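Local coordinates for nitrogen regulatory protein P-II (Thiomonas intermedia, PDB 5DS7) that probably regulates enzyme activity as a trimeric nucleotide-binding signalling protein of the P-II family, with adenine nucleotides bound between its subunits, at residues E13-G18 and L63-A68. Sequence-based numbering, arbitrary orientation.
Sequences EIILEG and LIMIIA. With AMP (adenosine monophosphate), chain E; AMP (adenosine monophosphate), chain G.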
loop_
_atom_site.group_PDB
_atom_site.type_symbol
_atom_site.label_atom_id
_atom_site.label_comp_id
_atom_site.label_asym_id
_atom_site.label_seq_id
_atom_site.Cartn_x
_atom_site.Cartn_y
_atom_site.Cartn_z
ATOM N N GLU B 13 2.452 5.602 -4.544
ATOM C CA GLU B 13 3.291 5.097 -3.457
ATOM C C GLU B 13 4.728 5.465 -3.787
ATOM O O GLU B 13 5.272 5.037 -4.802
ATOM C CB GLU B 13 3.129 3.584 -3.271
ATOM C CG GLU B 13 1.742 3.215 -2.763
ATOM C CD GLU B 13 1.502 1.712 -2.629
ATOM O OE1 GLU B 13 0.384 1.323 -2.225
ATOM O OE2 GLU B 13 2.422 0.918 -2.922
ATOM N N ILE B 14 5.328 6.293 -2.948
ATOM C CA ILE B 14 6.674 6.795 -3.196
ATOM C C ILE B 14 7.597 6.283 -2.115
ATOM O O ILE B 14 7.390 6.567 -0.941
ATOM C CB ILE B 14 6.706 8.321 -3.228
ATOM C CG1 ILE B 14 5.585 8.831 -4.143
ATOM C CG2 ILE B 14 8.103 8.825 -3.640
ATOM C CD1 ILE B 14 5.065 10.213 -3.775
ATOM N N ILE B 15 8.597 5.502 -2.514
ATOM C CA ILE B 15 9.486 4.851 -1.563
ATOM C C ILE B 15 10.870 5.432 -1.719
ATOM O O ILE B 15 11.407 5.418 -2.819
ATOM C CB ILE B 15 9.484 3.329 -1.795
ATOM C CG1 ILE B 15 8.053 2.796 -1.636
ATOM C CG2 ILE B 15 10.436 2.620 -0.849
ATOM C CD1 ILE B 15 7.879 1.389 -2.158
ATOM N N LEU B 16 11.429 5.981 -0.643
ATOM C CA LEU B 16 12.752 6.595 -0.697
ATOM C C LEU B 16 13.340 6.728 0.715
ATOM O O LEU B 16 12.644 6.504 1.705
ATOM C CB LEU B 16 12.682 7.963 -1.390
ATOM C CG LEU B 16 12.113 9.134 -0.589
ATOM C CD1 LEU B 16 11.984 10.347 -1.488
ATOM C CD2 LEU B 16 10.771 8.794 0.057
ATOM N N GLU B 17 14.626 7.046 0.802
ATOM C CA GLU B 17 15.291 7.195 2.098
ATOM C C GLU B 17 14.705 8.372 2.872
ATOM O O GLU B 17 14.406 9.421 2.295
ATOM C CB GLU B 17 16.803 7.375 1.900
ATOM C CG GLU B 17 17.513 6.152 1.333
ATOM C CD GLU B 17 18.882 6.498 0.715
ATOM O OE1 GLU B 17 18.905 7.129 -0.364
ATOM O OE2 GLU B 17 19.918 6.156 1.312
ATOM N N GLY B 18 14.542 8.196 4.179
ATOM C CA GLY B 18 13.892 9.174 5.029
ATOM C C GLY B 18 14.542 10.542 5.078
ATOM O O GLY B 18 13.870 11.525 5.397
ATOM N N LEU B 63 14.267 4.060 5.276
ATOM C CA LEU B 63 13.305 4.120 4.184
ATOM C C LEU B 63 11.883 4.451 4.641
ATOM O O LEU B 63 11.428 3.964 5.679
ATOM C CB LEU B 63 13.256 2.792 3.419
ATOM C CG LEU B 63 14.270 2.454 2.337
ATOM C CD1 LEU B 63 13.832 1.164 1.677
ATOM C CD2 LEU B 63 14.468 3.577 1.316
ATOM N N ILE B 64 11.173 5.232 3.828
ATOM C CA ILE B 64 9.760 5.524 4.071
ATOM C C ILE B 64 8.944 5.298 2.797
ATOM O O ILE B 64 9.494 5.216 1.705
ATOM C CB ILE B 64 9.545 6.980 4.578
ATOM C CG1 ILE B 64 9.910 7.992 3.490
ATOM C CG2 ILE B 64 10.369 7.241 5.831
ATOM C CD1 ILE B 64 9.589 9.443 3.863
ATOM N N MET B 65 7.640 5.234 2.949
ATOM C CA MET B 65 6.782 5.145 1.809
ATOM C C MET B 65 5.733 6.221 1.996
ATOM O O MET B 65 4.980 6.192 2.948
ATOM C CB MET B 65 6.140 3.766 1.653
ATOM C CG MET B 65 4.965 3.721 0.687
ATOM S SD MET B 65 4.305 2.094 0.260
ATOM C CE MET B 65 3.697 1.510 1.825
ATOM N N ILE B 66 5.697 7.171 1.083
ATOM C CA ILE B 66 4.669 8.202 1.091
ATOM C C ILE B 66 3.508 7.801 0.179
ATOM O O ILE B 66 3.681 7.546 -1.028
ATOM C CB ILE B 66 5.254 9.567 0.651
ATOM C CG1 ILE B 66 6.383 9.989 1.595
ATOM C CG2 ILE B 66 4.167 10.643 0.588
ATOM C CD1 ILE B 66 7.283 11.084 0.997
ATOM N N ILE B 67 2.325 7.718 0.772
ATOM C CA ILE B 67 1.096 7.443 0.033
ATOM C C ILE B 67 0.351 8.739 -0.204
ATOM O O ILE B 67 0.061 9.482 0.751
ATOM C CB ILE B 67 0.189 6.476 0.805
ATOM C CG1 ILE B 67 0.971 5.202 1.156
ATOM C CG2 ILE B 67 -1.066 6.176 0.022
ATOM C CD1 ILE B 67 0.391 4.450 2.372
ATOM N N ALA B 68 0.029 9.021 -1.462
ATOM C CA ALA B 68 -0.663 10.259 -1.788
ATOM C C ALA B 68 -1.731 10.014 -2.816
ATOM O O ALA B 68 -1.429 9.671 -3.950
ATOM C CB ALA B 68 0.318 11.294 -2.301
HETATM P P AMP E . -8.079 14.635 7.139
HETATM O O1P AMP E . -8.002 15.598 5.988
HETATM O O2P AMP E . -7.889 15.284 8.486
HETATM O O3P AMP E . -9.212 13.625 7.101
HETATM O "O5'" AMP E . -6.785 13.725 7.001
HETATM C "C5'" AMP E . -6.504 12.730 7.978
HETATM C "C4'" AMP E . -5.378 11.826 7.547
HETATM O "O4'" AMP E . -5.761 11.088 6.358
HETATM C "C3'" AMP E . -4.091 12.528 7.150
HETATM O "O3'" AMP E . -3.297 12.878 8.266
HETATM C "C2'" AMP E . -3.430 11.519 6.221
HETATM O "O2'" AMP E . -2.747 10.532 6.965
HETATM C "C1'" AMP E . -4.635 10.886 5.530
HETATM N N9 AMP E . -4.875 11.527 4.221
HETATM C C8 AMP E . -5.622 12.613 3.993
HETATM N N7 AMP E . -5.583 12.957 2.689
HETATM C C5 AMP E . -4.784 12.085 2.065
HETATM C C6 AMP E . -4.297 11.883 0.693
HETATM N N6 AMP E . -4.671 12.692 -0.312
HETATM N N1 AMP E . -3.459 10.859 0.469
HETATM C C2 AMP E . -3.069 10.037 1.461
HETATM N N3 AMP E . -3.455 10.164 2.731
HETATM C C4 AMP E . -4.314 11.152 3.082
HETATM P P AMP G . 16.829 1.186 -5.612
HETATM O O1P AMP G . 16.488 2.578 -6.082
HETATM O O2P AMP G . 16.819 0.148 -6.705
HETATM O O3P AMP G . 17.972 1.165 -4.635
HETATM O "O5'" AMP G . 15.583 0.821 -4.697
HETATM C "C5'" AMP G . 15.482 1.364 -3.393
HETATM C "C4'" AMP G . 14.291 0.819 -2.649
HETATM O "O4'" AMP G . 13.101 0.867 -3.474
HETATM C "C3'" AMP G . 14.406 -0.637 -2.249
HETATM O "O3'" AMP G . 15.169 -0.795 -1.069
HETATM C "C2'" AMP G . 12.954 -1.051 -2.086
HETATM O "O2'" AMP G . 12.471 -0.633 -0.832
HETATM C "C1'" AMP G . 12.269 -0.234 -3.182
HETATM N N9 AMP G . 12.089 -1.027 -4.413
HETATM C C8 AMP G . 12.958 -1.131 -5.441
HETATM N N7 AMP G . 12.486 -1.965 -6.402
HETATM C C5 AMP G . 11.307 -2.422 -5.975
HETATM C C6 AMP G . 10.288 -3.340 -6.499
HETATM N N6 AMP G . 10.469 -3.936 -7.698
HETATM N N1 AMP G . 9.193 -3.565 -5.742
HETATM C C2 AMP G . 9.016 -2.963 -4.552
HETATM N N3 AMP G . 9.902 -2.113 -4.015
HETATM C C4 AMP G . 11.044 -1.811 -4.670
#
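Leu16 runs alongside Ile64, both ends heading into the same layer, with Leu16 CD2 3.6 Å from Ile64 CG1; a chi1 of 66° swings that CG1 branch across to Leu16 CD2 and O. Ile14 and Ile66 continue this apolar face, which packs against helices 21-31 and 75-88, where branched aliphatics fill the space against Ala24, Leu28 and Phe86. The two strands are antiparallel central neighbours in the four-stranded sheet of the ferredoxin-like P-II fold. Four backbone hydrogen bonds join them: Ile14 and Ile66 exchange a pair, the shorter 2.7 Å from Ile66 N to Ile14 O, as do Leu16 and Ile64. On the other face, turned toward the second subunit, Ile15 CG1 rests 3.9 Å from Met65 CB, while its CG2 reaches toward O2' of the chain G AMP beside Leu63 CD1, itself 3.4 Å from that hydroxyl. Replacing Ile15 with an alanine would probably leave Met65 less firmly supported and open a gap beside the ribose. Flexible Met65 runs along Glu13, its SD 3.9 Å from Glu13 OE2. The extended glutamate carries its buried carboxylate to two salt bridges: OE1 with Lys11 of its own chain, OE2 with Lys11 of the second subunit.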